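Local structure of choline kinase (Cryptosporidium parvum, 3MES) at residues G56-R59 / G64-E67; T159-L162 / H166-V169; P258-V263 / E361-I366; F317-E322 / A395-T400. The protein probably phosphorylates choline, and perhaps ethanolamine, at the expense of ATP in an active site that holds magnesium. One frame throughout, in Å; residues are numbered along the deposited sequence.

Interaction 1. Residues G56-R59 / G64-E67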
loop_
_atom_site.group_PDB
_atom_site.type_symbol
_atom_site.label_atom_id
_atom_site.label_comp_id
_atom_site.label_asym_id
_atom_site.label_seq_id
_atom_site.Cartn_x
_atom_site.Cartn_y
_atom_site.Cartn_z
ATOM N N GLY B 56 -25.357 0.304 -27.047
ATOM C CA GLY B 56 -25.077 1.217 -28.148
ATOM C C GLY B 56 -24.202 2.369 -27.687
ATOM O O GLY B 56 -23.245 2.745 -28.360
ATOM N N ILE B 57 -24.536 2.927 -26.529
ATOM C CA ILE B 57 -23.773 4.030 -25.956
ATOM C C ILE B 57 -22.345 3.610 -25.619
ATOM O O ILE B 57 -21.411 4.402 -25.750
ATOM C CB ILE B 57 -24.462 4.586 -24.694
ATOM C CG1 ILE B 57 -25.733 5.346 -25.082
ATOM C CG2 ILE B 57 -23.509 5.486 -23.911
ATOM C CD1 ILE B 57 -26.562 5.812 -23.901
ATOM N N CYS B 58 -22.179 2.361 -25.194
ATOM C CA CYS B 58 -20.868 1.843 -24.813
ATOM C C CYS B 58 -19.955 1.589 -26.013
ATOM O O CYS B 58 -18.795 2.005 -26.013
ATOM C CB CYS B 58 -21.008 0.567 -23.976
ATOM S SG CYS B 58 -21.603 0.830 -22.280
ATOM N N ARG B 59 -20.473 0.910 -27.034
ATOM C CA ARG B 59 -19.652 0.575 -28.193
ATOM C C ARG B 59 -19.211 1.836 -28.924
ATOM O O ARG B 59 -18.186 1.847 -29.603
ATOM C CB ARG B 59 -20.394 -0.354 -29.160
ATOM C CG ARG B 59 -21.554 -1.103 -28.550
ATOM C CD ARG B 59 -21.578 -2.569 -28.967
ATOM N NE ARG B 59 -20.964 -2.822 -30.270
ATOM C CZ ARG B 59 -21.596 -2.723 -31.436
ATOM N NH1 ARG B 59 -22.871 -2.355 -31.481
ATOM N NH2 ARG B 59 -20.947 -2.986 -32.562
ATOM N N GLY B 64 -12.172 0.710 -28.456
ATOM C CA GLY B 64 -11.996 -0.719 -28.688
ATOM C C GLY B 64 -13.297 -1.497 -28.781
ATOM O O GLY B 64 -13.326 -2.613 -29.307
ATOM N N TRP B 65 -14.375 -0.904 -28.274
ATOM C CA TRP B 65 -15.671 -1.574 -28.212
ATOM C C TRP B 65 -16.464 -1.407 -29.503
ATOM O O TRP B 65 -17.440 -2.119 -29.740
ATOM C CB TRP B 65 -16.492 -1.032 -27.040
ATOM C CG TRP B 65 -16.031 -1.501 -25.692
ATOM C CD1 TRP B 65 -14.742 -1.621 -25.261
ATOM C CD2 TRP B 65 -16.861 -1.888 -24.589
ATOM N NE1 TRP B 65 -14.718 -2.072 -23.962
ATOM C CE2 TRP B 65 -16.005 -2.242 -23.527
ATOM C CE3 TRP B 65 -18.244 -1.976 -24.399
ATOM C CZ2 TRP B 65 -16.487 -2.676 -22.294
ATOM C CZ3 TRP B 65 -18.721 -2.406 -23.176
ATOM C CH2 TRP B 65 -17.844 -2.752 -22.138
ATOM N N LYS B 66 -16.043 -0.456 -30.331
ATOM C CA LYS B 66 -16.757 -0.136 -31.563
ATOM C C LYS B 66 -17.193 -1.379 -32.345
ATOM O O LYS B 66 -18.361 -1.513 -32.703
ATOM C CB LYS B 66 -15.902 0.770 -32.453
ATOM C CG LYS B 66 -16.657 1.396 -33.612
ATOM C CD LYS B 66 -17.666 2.429 -33.123
ATOM C CE LYS B 66 -18.286 3.190 -34.288
ATOM N NZ LYS B 66 -19.211 4.265 -33.828
ATOM N N GLU B 67 -16.257 -2.286 -32.600
ATOM C CA GLU B 67 -16.527 -3.426 -33.478
ATOM C C GLU B 67 -17.006 -4.685 -32.760
ATOM O O GLU B 67 -17.294 -5.693 -33.401
ATOM C CB GLU B 67 -15.291 -3.749 -34.326
ATOM C CG GLU B 67 -15.054 -2.758 -35.450
ATOM C CD GLU B 67 -16.259 -2.626 -36.362
ATOM O OE1 GLU B 67 -16.689 -3.656 -36.929
ATOM O OE2 GLU B 67 -16.777 -1.497 -36.508
#
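The turn by which the chain leaves helix 51-61 and heads for strand 73-78 brings C58 and R59 of the helix against W65 and K66, at the edge of the N-terminal lobe. The indole of W65 comes back beside the helix with its benzo side, where C58 CB lies 3.8 Å from W65 CE3. C58 SG is also near: it makes a sulfur-aromatic contact 5.4 Å from the centroid of the W65 six-membered ring, approaching obliquely at 51° to the ring normal.

R59 runs along the turn. Its CB rests 3.5 Å from W65 O, and the chain then bends at chi2 and chi3, which carries the guanidinium past the W65 carbonyl so that NH2 comes to 3.0 Å from K66 O. The backbones themselves meet at the next residue, where K66 CA makes a bent CA-H...O contact with R59 O, 3.1 Å away. The aliphatic part of K66 passes the same carbonyl, with K66 CD 3.6 Å from R59 O.

Beyond the turn, W65 packs on I105, V89 and I91 and gives its NE1 hydrogen to H102 O, while C58 touches F107. The helix and its trailing turn are therefore laid on strands 85-91 and 104-109 of the five-stranded sheet, with the W65 side chain about 13 Å from the bound ADP. The chemistry is split: a buried apolar sulfur-and-indole face secures the turn to the sheet, whereas on the outer side the R59 guanidinium lies near two backbone carbonyl oxygens, W65 O and K66 O, where its positive charge should be favourable.

Interaction 2. Residues T159-L162 / H166-V169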
loop_
_atom_site.group_PDB
_atom_site.type_symbol
_atom_site.label_atom_id
_atom_site.label_comp_id
_atom_site.label_asym_id
_atom_site.label_seq_id
_atom_site.Cartn_x
_atom_site.Cartn_y
_atom_site.Cartn_z
ATOM N N THR B 159 -15.517 -5.140 7.664
ATOM C CA THR B 159 -15.376 -4.382 8.900
ATOM C C THR B 159 -14.240 -4.927 9.766
ATOM O O THR B 159 -13.523 -4.165 10.412
ATOM C CB THR B 159 -16.684 -4.370 9.707
ATOM O OG1 THR B 159 -17.766 -3.977 8.854
ATOM C CG2 THR B 159 -16.579 -3.395 10.876
ATOM N N LYS B 160 -14.076 -6.246 9.773
ATOM C CA LYS B 160 -13.035 -6.873 10.583
ATOM C C LYS B 160 -11.646 -6.620 10.012
ATOM O O LYS B 160 -10.689 -6.401 10.757
ATOM C CB LYS B 160 -13.292 -8.375 10.723
ATOM C CG LYS B 160 -14.507 -8.694 11.578
ATOM C CD LYS B 160 -14.937 -10.146 11.456
ATOM C CE LYS B 160 -16.187 -10.405 12.293
ATOM N NZ LYS B 160 -16.739 -11.773 12.091
ATOM N N GLN B 161 -11.541 -6.640 8.689
ATOM C CA GLN B 161 -10.256 -6.456 8.027
ATOM C C GLN B 161 -9.608 -5.125 8.383
ATOM O O GLN B 161 -8.392 -4.972 8.285
ATOM C CB GLN B 161 -10.408 -6.577 6.513
ATOM C CG GLN B 161 -10.617 -7.997 6.021
ATOM C CD GLN B 161 -10.657 -8.071 4.512
ATOM O OE1 GLN B 161 -11.437 -7.373 3.868
ATOM N NE2 GLN B 161 -9.807 -8.912 3.936
ATOM N N LEU B 162 -10.424 -4.159 8.793
ATOM C CA LEU B 162 -9.902 -2.865 9.207
ATOM C C LEU B 162 -8.946 -3.014 10.388
ATOM O O LEU B 162 -8.020 -2.216 10.549
ATOM C CB LEU B 162 -11.040 -1.906 9.563
ATOM C CG LEU B 162 -12.047 -1.602 8.449
ATOM C CD1 LEU B 162 -12.818 -0.323 8.760
ATOM C CD2 LEU B 162 -11.347 -1.491 7.104
ATOM N N HIS B 166 -1.681 -4.227 8.365
ATOM C CA HIS B 166 -1.218 -3.960 7.004
ATOM C C HIS B 166 -2.306 -3.274 6.184
ATOM O O HIS B 166 -2.016 -2.444 5.330
ATOM C CB HIS B 166 -0.750 -5.243 6.315
ATOM C CG HIS B 166 -1.856 -6.205 6.013
ATOM N ND1 HIS B 166 -2.379 -7.060 6.959
ATOM C CD2 HIS B 166 -2.535 -6.451 4.867
ATOM C CE1 HIS B 166 -3.335 -7.788 6.410
ATOM N NE2 HIS B 166 -3.451 -7.437 5.142
ATOM N N ILE B 167 -3.559 -3.617 6.455
ATOM C CA ILE B 167 -4.682 -2.980 5.779
ATOM C C ILE B 167 -4.886 -1.564 6.304
ATOM O O ILE B 167 -5.144 -0.640 5.536
ATOM C CB ILE B 167 -5.987 -3.776 5.968
ATOM C CG1 ILE B 167 -5.963 -5.052 5.127
ATOM C CG2 ILE B 167 -7.192 -2.923 5.587
ATOM C CD1 ILE B 167 -7.192 -5.918 5.309
ATOM N N CYS B 168 -4.767 -1.403 7.618
ATOM C CA CYS B 168 -4.941 -0.102 8.250
ATOM C C CYS B 168 -3.997 0.944 7.669
ATOM O O CYS B 168 -4.422 2.033 7.279
ATOM C CB CYS B 168 -4.723 -0.208 9.760
ATOM S SG CYS B 168 -4.838 1.371 10.624
ATOM N N VAL B 169 -2.712 0.606 7.608
ATOM C CA VAL B 169 -1.695 1.556 7.167
ATOM C C VAL B 169 -1.745 1.886 5.673
ATOM O O VAL B 169 -1.270 2.945 5.261
ATOM C CB VAL B 169 -0.275 1.096 7.545
ATOM C CG1 VAL B 169 -0.112 1.084 9.061
ATOM C CG2 VAL B 169 0.020 -0.276 6.947
#
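I167 meets Q161 where the chain folds from the loop after strand 155-156 into helix 165-179, and the tight part of the contact is a single backbone oxygen. Q161 O sits against the isoleucine, with I167 CD1 3.3 Å, CB 3.5 Å and CG2 3.6 Å away. CG2 stands anti to the backbone N while CG1 lies beside it (chi1 -73°), and both branches reach the oxygen from the same general side. The extended CG1 arm then carries CD1 on to the Q161 side chain, 3.5 Å from Q161 CB.

The other half of the contact is looser. C168 CB comes no nearer than 3.9 Å to L162 O, an oxygen that receives a weak hydrogen bond from Y305 OH. L162 turns its own side chain away from the helix to rest on L157 and E271, about 5 Å from the bound magnesium ion. Q161 is partly exposed, and this is the more open side of the contact; its OE1 accepts a hydrogen bond from T158 N. On the helix itself, V169 packs on V169 of the second subunit.

No hydrogen bond spans the two segments. The contact is van der Waals packing, mostly aliphatic carbon against backbone carbonyl oxygens, and its polar atoms look to other partners: Q161 OE1 folds back on its own loop and L162 O on Y305. The loop that backs the metal site thus meets the dimer-forming helix without a polar bond between them here.

Interaction 3. Residues P258-V263 / E361-I366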
loop_
_atom_site.group_PDB
_atom_site.type_symbol
_atom_site.label_atom_id
_atom_site.label_comp_id
_atom_site.label_asym_id
_atom_site.label_seq_id
_atom_site.Cartn_x
_atom_site.Cartn_y
_atom_site.Cartn_z
ATOM N N PRO B 258 -1.569 18.849 13.144
ATOM C CA PRO B 258 -2.084 18.661 11.790
ATOM C C PRO B 258 -3.486 18.051 11.801
ATOM O O PRO B 258 -4.076 17.837 10.745
ATOM C CB PRO B 258 -1.075 17.697 11.160
ATOM C CG PRO B 258 0.182 17.893 11.954
ATOM C CD PRO B 258 -0.286 18.157 13.352
ATOM N N ALA B 259 -4.013 17.776 12.990
ATOM C CA ALA B 259 -5.389 17.315 13.115
ATOM C C ALA B 259 -6.343 18.410 12.645
ATOM O O ALA B 259 -7.418 18.133 12.108
ATOM C CB ALA B 259 -5.694 16.927 14.550
ATOM N N PHE B 260 -5.939 19.659 12.849
ATOM C CA PHE B 260 -6.767 20.798 12.471
ATOM C C PHE B 260 -6.288 21.386 11.147
ATOM O O PHE B 260 -6.607 22.519 10.789
ATOM C CB PHE B 260 -6.776 21.845 13.585
ATOM C CG PHE B 260 -7.327 21.329 14.888
ATOM C CD1 PHE B 260 -8.692 21.303 15.118
ATOM C CD2 PHE B 260 -6.481 20.861 15.877
ATOM C CE1 PHE B 260 -9.201 20.827 16.313
ATOM C CE2 PHE B 260 -6.983 20.385 17.073
ATOM C CZ PHE B 260 -8.345 20.368 17.291
ATOM N N SER B 261 -5.515 20.590 10.422
ATOM C CA SER B 261 -5.061 20.965 9.099
ATOM C C SER B 261 -6.245 20.942 8.136
ATOM O O SER B 261 -7.158 20.126 8.280
ATOM C CB SER B 261 -3.979 19.993 8.634
ATOM O OG SER B 261 -3.400 20.419 7.417
ATOM N N LEU B 262 -6.235 21.845 7.163
ATOM C CA LEU B 262 -7.301 21.896 6.172
ATOM C C LEU B 262 -6.923 21.092 4.939
ATOM O O LEU B 262 -5.978 21.433 4.229
ATOM C CB LEU B 262 -7.625 23.342 5.799
ATOM C CG LEU B 262 -8.280 24.134 6.928
ATOM C CD1 LEU B 262 -8.687 25.521 6.455
ATOM C CD2 LEU B 262 -9.480 23.370 7.464
ATOM N N VAL B 263 -7.668 20.021 4.692
ATOM C CA VAL B 263 -7.343 19.095 3.616
ATOM C C VAL B 263 -8.585 18.753 2.808
ATOM O O VAL B 263 -9.707 19.010 3.244
ATOM C CB VAL B 263 -6.760 17.792 4.181
ATOM C CG1 VAL B 263 -5.656 18.101 5.187
ATOM C CG2 VAL B 263 -7.860 16.972 4.840
ATOM N N GLU B 361 -9.307 12.171 18.347
ATOM C CA GLU B 361 -10.382 11.567 19.132
ATOM C C GLU B 361 -11.585 12.498 19.238
ATOM O O GLU B 361 -12.730 12.052 19.233
ATOM C CB GLU B 361 -9.884 11.190 20.528
ATOM C CG GLU B 361 -9.058 9.916 20.562
ATOM C CD GLU B 361 -9.852 8.704 20.110
ATOM O OE1 GLU B 361 -9.667 8.270 18.954
ATOM O OE2 GLU B 361 -10.669 8.193 20.905
ATOM N N VAL B 362 -11.317 13.795 19.334
ATOM C CA VAL B 362 -12.378 14.787 19.452
ATOM C C VAL B 362 -13.322 14.734 18.254
ATOM O O VAL B 362 -14.538 14.803 18.408
ATOM C CB VAL B 362 -11.799 16.210 19.577
ATOM C CG1 VAL B 362 -12.859 17.249 19.235
ATOM C CG2 VAL B 362 -11.237 16.435 20.974
ATOM N N PHE B 363 -12.751 14.608 17.061
ATOM C CA PHE B 363 -13.536 14.603 15.832
ATOM C C PHE B 363 -14.438 13.378 15.691
ATOM O O PHE B 363 -15.230 13.298 14.753
ATOM C CB PHE B 363 -12.619 14.719 14.611
ATOM C CG PHE B 363 -12.038 16.090 14.419
ATOM C CD1 PHE B 363 -12.749 17.068 13.741
ATOM C CD2 PHE B 363 -10.782 16.402 14.914
ATOM C CE1 PHE B 363 -12.219 18.333 13.562
ATOM C CE2 PHE B 363 -10.246 17.664 14.736
ATOM C CZ PHE B 363 -10.963 18.631 14.060
ATOM N N THR B 364 -14.318 12.425 16.614
ATOM C CA THR B 364 -15.148 11.224 16.564
ATOM C C THR B 364 -16.614 11.574 16.794
ATOM O O THR B 364 -17.515 10.906 16.277
ATOM C CB THR B 364 -14.714 10.167 17.608
ATOM O OG1 THR B 364 -14.781 10.728 18.925
ATOM C CG2 THR B 364 -13.297 9.687 17.336
ATOM N N LEU B 365 -16.847 12.623 17.577
ATOM C CA LEU B 365 -18.200 13.061 17.882
ATOM C C LEU B 365 -18.847 13.683 16.648
ATOM O O LEU B 365 -20.054 13.556 16.436
ATOM C CB LEU B 365 -18.197 14.055 19.047
ATOM C CG LEU B 365 -17.494 13.616 20.338
ATOM C CD1 LEU B 365 -17.485 14.747 21.350
ATOM C CD2 LEU B 365 -18.142 12.371 20.935
ATOM N N ILE B 366 -18.039 14.354 15.835
ATOM C CA ILE B 366 -18.535 14.942 14.597
ATOM C C ILE B 366 -19.133 13.858 13.702
ATOM O O ILE B 366 -20.161 14.068 13.062
ATOM C CB ILE B 366 -17.423 15.690 13.837
ATOM C CG1 ILE B 366 -16.878 16.838 14.688
ATOM C CG2 ILE B 366 -17.945 16.223 12.510
ATOM C CD1 ILE B 366 -17.867 17.961 14.922
#
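F363 and F260 bring their rings together from two parts of the chain almost a hundred residues apart, and F363 is the one to follow. Its CB leaves the junction between helix 351-362 and helix 364-376 pointing toward segment 258-263. With CG anti to its own carbonyl carbon (chi1 -73°), the ring is carried out across the gap between the backbones, whose nearest CA atoms, those of A259 and F363, are 9.0 Å apart.

The near half of the ring passes without a close partner in the other segment; contact begins at the far rim. F363 CE2 lies 3.9 Å from A259 O and 3.7 Å from F260 CE1. At the tip, F363 CZ reaches 3.6 Å from F260 CE1 and 3.7 Å from F260 CD1. The two rings are turned 54° against each other with centroids 5.4 Å apart, an oblique pair that is neither a stack nor a T-shape. Contact is therefore confined to a few rim carbons on each ring.

Both ends are held by their surroundings. The F363 ring also touches A296 and A299 of helix 294-303, and the backbone of A259 is hydrogen-bonded to G295 near the start of that same helix. On the other side, T364 N bonds back to E361 O at 3.1 Å across the junction between the two helices. All three contact residues are buried. This is core packing of the helical C-terminal lobe in the kinase-like fold of the choline/ethanolamine kinase family, away from the ligand sites.

Interaction 4. Residues F317-E322 / A395-T400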
loop_
_atom_site.group_PDB
_atom_site.type_symbol
_atom_site.label_atom_id
_atom_site.label_comp_id
_atom_site.label_asym_id
_atom_site.label_seq_id
_atom_site.Cartn_x
_atom_site.Cartn_y
_atom_site.Cartn_z
ATOM N N PHE B 317 -27.633 -4.051 10.191
ATOM C CA PHE B 317 -26.286 -3.590 10.480
ATOM C C PHE B 317 -25.936 -4.031 11.895
ATOM O O PHE B 317 -26.799 -4.059 12.771
ATOM C CB PHE B 317 -26.181 -2.068 10.349
ATOM C CG PHE B 317 -26.846 -1.314 11.469
ATOM C CD1 PHE B 317 -26.206 -1.151 12.686
ATOM C CD2 PHE B 317 -28.109 -0.768 11.301
ATOM C CE1 PHE B 317 -26.810 -0.461 13.716
ATOM C CE2 PHE B 317 -28.720 -0.076 12.330
ATOM C CZ PHE B 317 -28.069 0.077 13.539
ATOM N N LYS B 318 -24.677 -4.397 12.108
ATOM C CA LYS B 318 -24.205 -4.773 13.435
ATOM C C LYS B 318 -23.211 -3.738 13.924
ATOM O O LYS B 318 -22.477 -3.145 13.130
ATOM C CB LYS B 318 -23.524 -6.143 13.411
ATOM C CG LYS B 318 -24.297 -7.240 12.703
ATOM C CD LYS B 318 -23.434 -8.488 12.582
ATOM C CE LYS B 318 -24.067 -9.522 11.671
ATOM N NZ LYS B 318 -23.092 -10.588 11.307
ATOM N N PHE B 319 -23.182 -3.526 15.234
ATOM C CA PHE B 319 -22.255 -2.575 15.824
ATOM C C PHE B 319 -21.556 -3.175 17.035
ATOM O O PHE B 319 -22.147 -3.947 17.790
ATOM C CB PHE B 319 -22.978 -1.283 16.214
ATOM C CG PHE B 319 -23.994 -1.458 17.308
ATOM C CD1 PHE B 319 -23.641 -1.273 18.638
ATOM C CD2 PHE B 319 -25.302 -1.801 17.010
ATOM C CE1 PHE B 319 -24.573 -1.431 19.648
ATOM C CE2 PHE B 319 -26.240 -1.959 18.017
ATOM C CZ PHE B 319 -25.874 -1.774 19.337
ATOM N N LYS B 320 -20.287 -2.825 17.206
ATOM C CA LYS B 320 -19.539 -3.231 18.387
ATOM C C LYS B 320 -18.610 -2.110 18.835
ATOM O O LYS B 320 -17.538 -1.900 18.270
ATOM C CB LYS B 320 -18.773 -4.532 18.131
ATOM C CG LYS B 320 -19.628 -5.780 18.322
ATOM C CD LYS B 320 -18.971 -7.021 17.732
ATOM C CE LYS B 320 -18.965 -6.970 16.210
ATOM N NZ LYS B 320 -18.401 -8.215 15.611
ATOM N N TYR B 321 -19.050 -1.384 19.856
ATOM C CA TYR B 321 -18.324 -0.227 20.356
ATOM C C TYR B 321 -16.883 -0.569 20.739
ATOM O O TYR B 321 -15.973 0.240 20.548
ATOM C CB TYR B 321 -19.073 0.366 21.550
ATOM C CG TYR B 321 -18.531 1.684 22.042
ATOM C CD1 TYR B 321 -19.035 2.887 21.564
ATOM C CD2 TYR B 321 -17.525 1.729 22.996
ATOM C CE1 TYR B 321 -18.545 4.098 22.020
ATOM C CE2 TYR B 321 -17.030 2.933 23.456
ATOM C CZ TYR B 321 -17.542 4.113 22.967
ATOM O OH TYR B 321 -17.046 5.311 23.424
ATOM N N GLU B 322 -16.678 -1.769 21.274
ATOM C CA GLU B 322 -15.350 -2.191 21.708
ATOM C C GLU B 322 -14.393 -2.344 20.533
ATOM O O GLU B 322 -13.178 -2.412 20.718
ATOM C CB GLU B 322 -15.424 -3.511 22.480
ATOM C CG GLU B 322 -16.345 -3.480 23.687
ATOM C CD GLU B 322 -17.810 -3.568 23.306
ATOM O OE1 GLU B 322 -18.110 -3.957 22.153
ATOM O OE2 GLU B 322 -18.664 -3.258 24.165
ATOM N N ALA B 395 -29.589 5.668 13.392
ATOM C CA ALA B 395 -29.419 7.007 13.936
ATOM C C ALA B 395 -29.381 6.953 15.461
ATOM O O ALA B 395 -28.525 7.572 16.092
ATOM C CB ALA B 395 -30.535 7.918 13.459
ATOM N N ASN B 396 -30.314 6.206 16.044
ATOM C CA ASN B 396 -30.341 5.999 17.486
ATOM C C ASN B 396 -28.989 5.515 17.991
ATOM O O ASN B 396 -28.530 5.915 19.059
ATOM C CB ASN B 396 -31.412 4.971 17.859
ATOM C CG ASN B 396 -32.812 5.543 17.815
ATOM O OD1 ASN B 396 -33.796 4.805 17.866
ATOM N ND2 ASN B 396 -32.911 6.865 17.726
ATOM N N THR B 397 -28.357 4.651 17.208
ATOM C CA THR B 397 -27.075 4.076 17.589
ATOM C C THR B 397 -25.961 5.119 17.555
ATOM O O THR B 397 -25.220 5.276 18.528
ATOM C CB THR B 397 -26.714 2.874 16.698
ATOM O OG1 THR B 397 -27.776 1.913 16.747
ATOM C CG2 THR B 397 -25.427 2.219 17.175
ATOM N N ARG B 398 -25.849 5.840 16.442
ATOM C CA ARG B 398 -24.822 6.871 16.319
ATOM C C ARG B 398 -24.966 7.912 17.427
ATOM O O ARG B 398 -23.971 8.352 18.007
ATOM C CB ARG B 398 -24.867 7.545 14.945
ATOM C CG ARG B 398 -24.681 6.599 13.766
ATOM C CD ARG B 398 -23.472 5.684 13.941
ATOM N NE ARG B 398 -22.230 6.414 14.188
ATOM C CZ ARG B 398 -21.364 6.770 13.243
ATOM N NH1 ARG B 398 -21.601 6.479 11.971
ATOM N NH2 ARG B 398 -20.259 7.427 13.573
ATOM N N PHE B 399 -26.204 8.302 17.718
ATOM C CA PHE B 399 -26.463 9.258 18.790
ATOM C C PHE B 399 -26.046 8.669 20.133
ATOM O O PHE B 399 -25.294 9.284 20.883
ATOM C CB PHE B 399 -27.939 9.671 18.828
ATOM C CG PHE B 399 -28.378 10.481 17.638
ATOM C CD1 PHE B 399 -27.460 11.213 16.903
ATOM C CD2 PHE B 399 -29.711 10.529 17.271
ATOM C CE1 PHE B 399 -27.860 11.962 15.813
ATOM C CE2 PHE B 399 -30.119 11.277 16.184
ATOM C CZ PHE B 399 -29.191 11.997 15.454
ATOM N N THR B 400 -26.537 7.471 20.428
ATOM C CA THR B 400 -26.137 6.761 21.634
ATOM C C THR B 400 -24.620 6.806 21.787
ATOM O O THR B 400 -24.103 7.175 22.841
ATOM C CB THR B 400 -26.598 5.289 21.600
ATOM O OG1 THR B 400 -28.030 5.231 21.591
ATOM C CG2 THR B 400 -26.075 4.532 22.811
#
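F319, on the short strand 318-319, faces T397 on helix 391-411, and their CA atoms, 8.4 Å apart, mark the closest approach of the two backbones. The chain is extended from F317 through strand 318-319, and F317 and F319, two residues apart, both direct their side chains to the helix. The helix is regular here, with T400 N bonding to N396 O at 2.9 Å, and T400 OG1 reaches the same oxygen at 2.7 Å from the opposite face of the carbonyl plane.

T397 fills the gap with its two branches. Its methyl, CG2, stands over one face of the F319 ring in a CH-pi contact, 4.0 Å from the centroid and only 14° off the ring normal. Its hydroxyl lies in the plane of the other ring, with T397 OG1 3.7 Å from F317 CZ at the edge. That hydroxyl is hydrogen-bonded to E393 O, one turn back. CG2 anti to the backbone N, with OG1 beside it (chi1 -55°), lets one threonine serve both rings and its own helix.

F317 also meets the ring of Y394 edge-to-face, and Y394 lines the decamethonium pocket, while F319 meets the ring of H401. Backbone bonds tie K318 to D308 and K320 to I306, so strand 318-319 pairs with 307-308, the strand of the magnesium ligand Y307, and lies against helix 391-411, which packs on helix 364-376 through A395, R398 and F399.

In the fold
From the N terminus, interaction 1 comes first, closing the short turn behind helix 51-61 on the N-terminal lobe. Interaction 2 is also local: it shuts the loop between strand 155-156 and helix 165-179, with its centre 39 Å from that of interaction 1. The remaining two are long-range, and they cross, since their segments alternate along the chain: 258-263, 317-322, 361-366, 395-400. Interaction 3 closes a loop of about a hundred residues onto helices 351-362 and 364-376; interaction 4 brings strand 318-319 to helix 391-411, which follows 364-376 in the chain. Interlocked in this way, with nearest atoms about 5 Å apart, they tie together the C-terminal lobe.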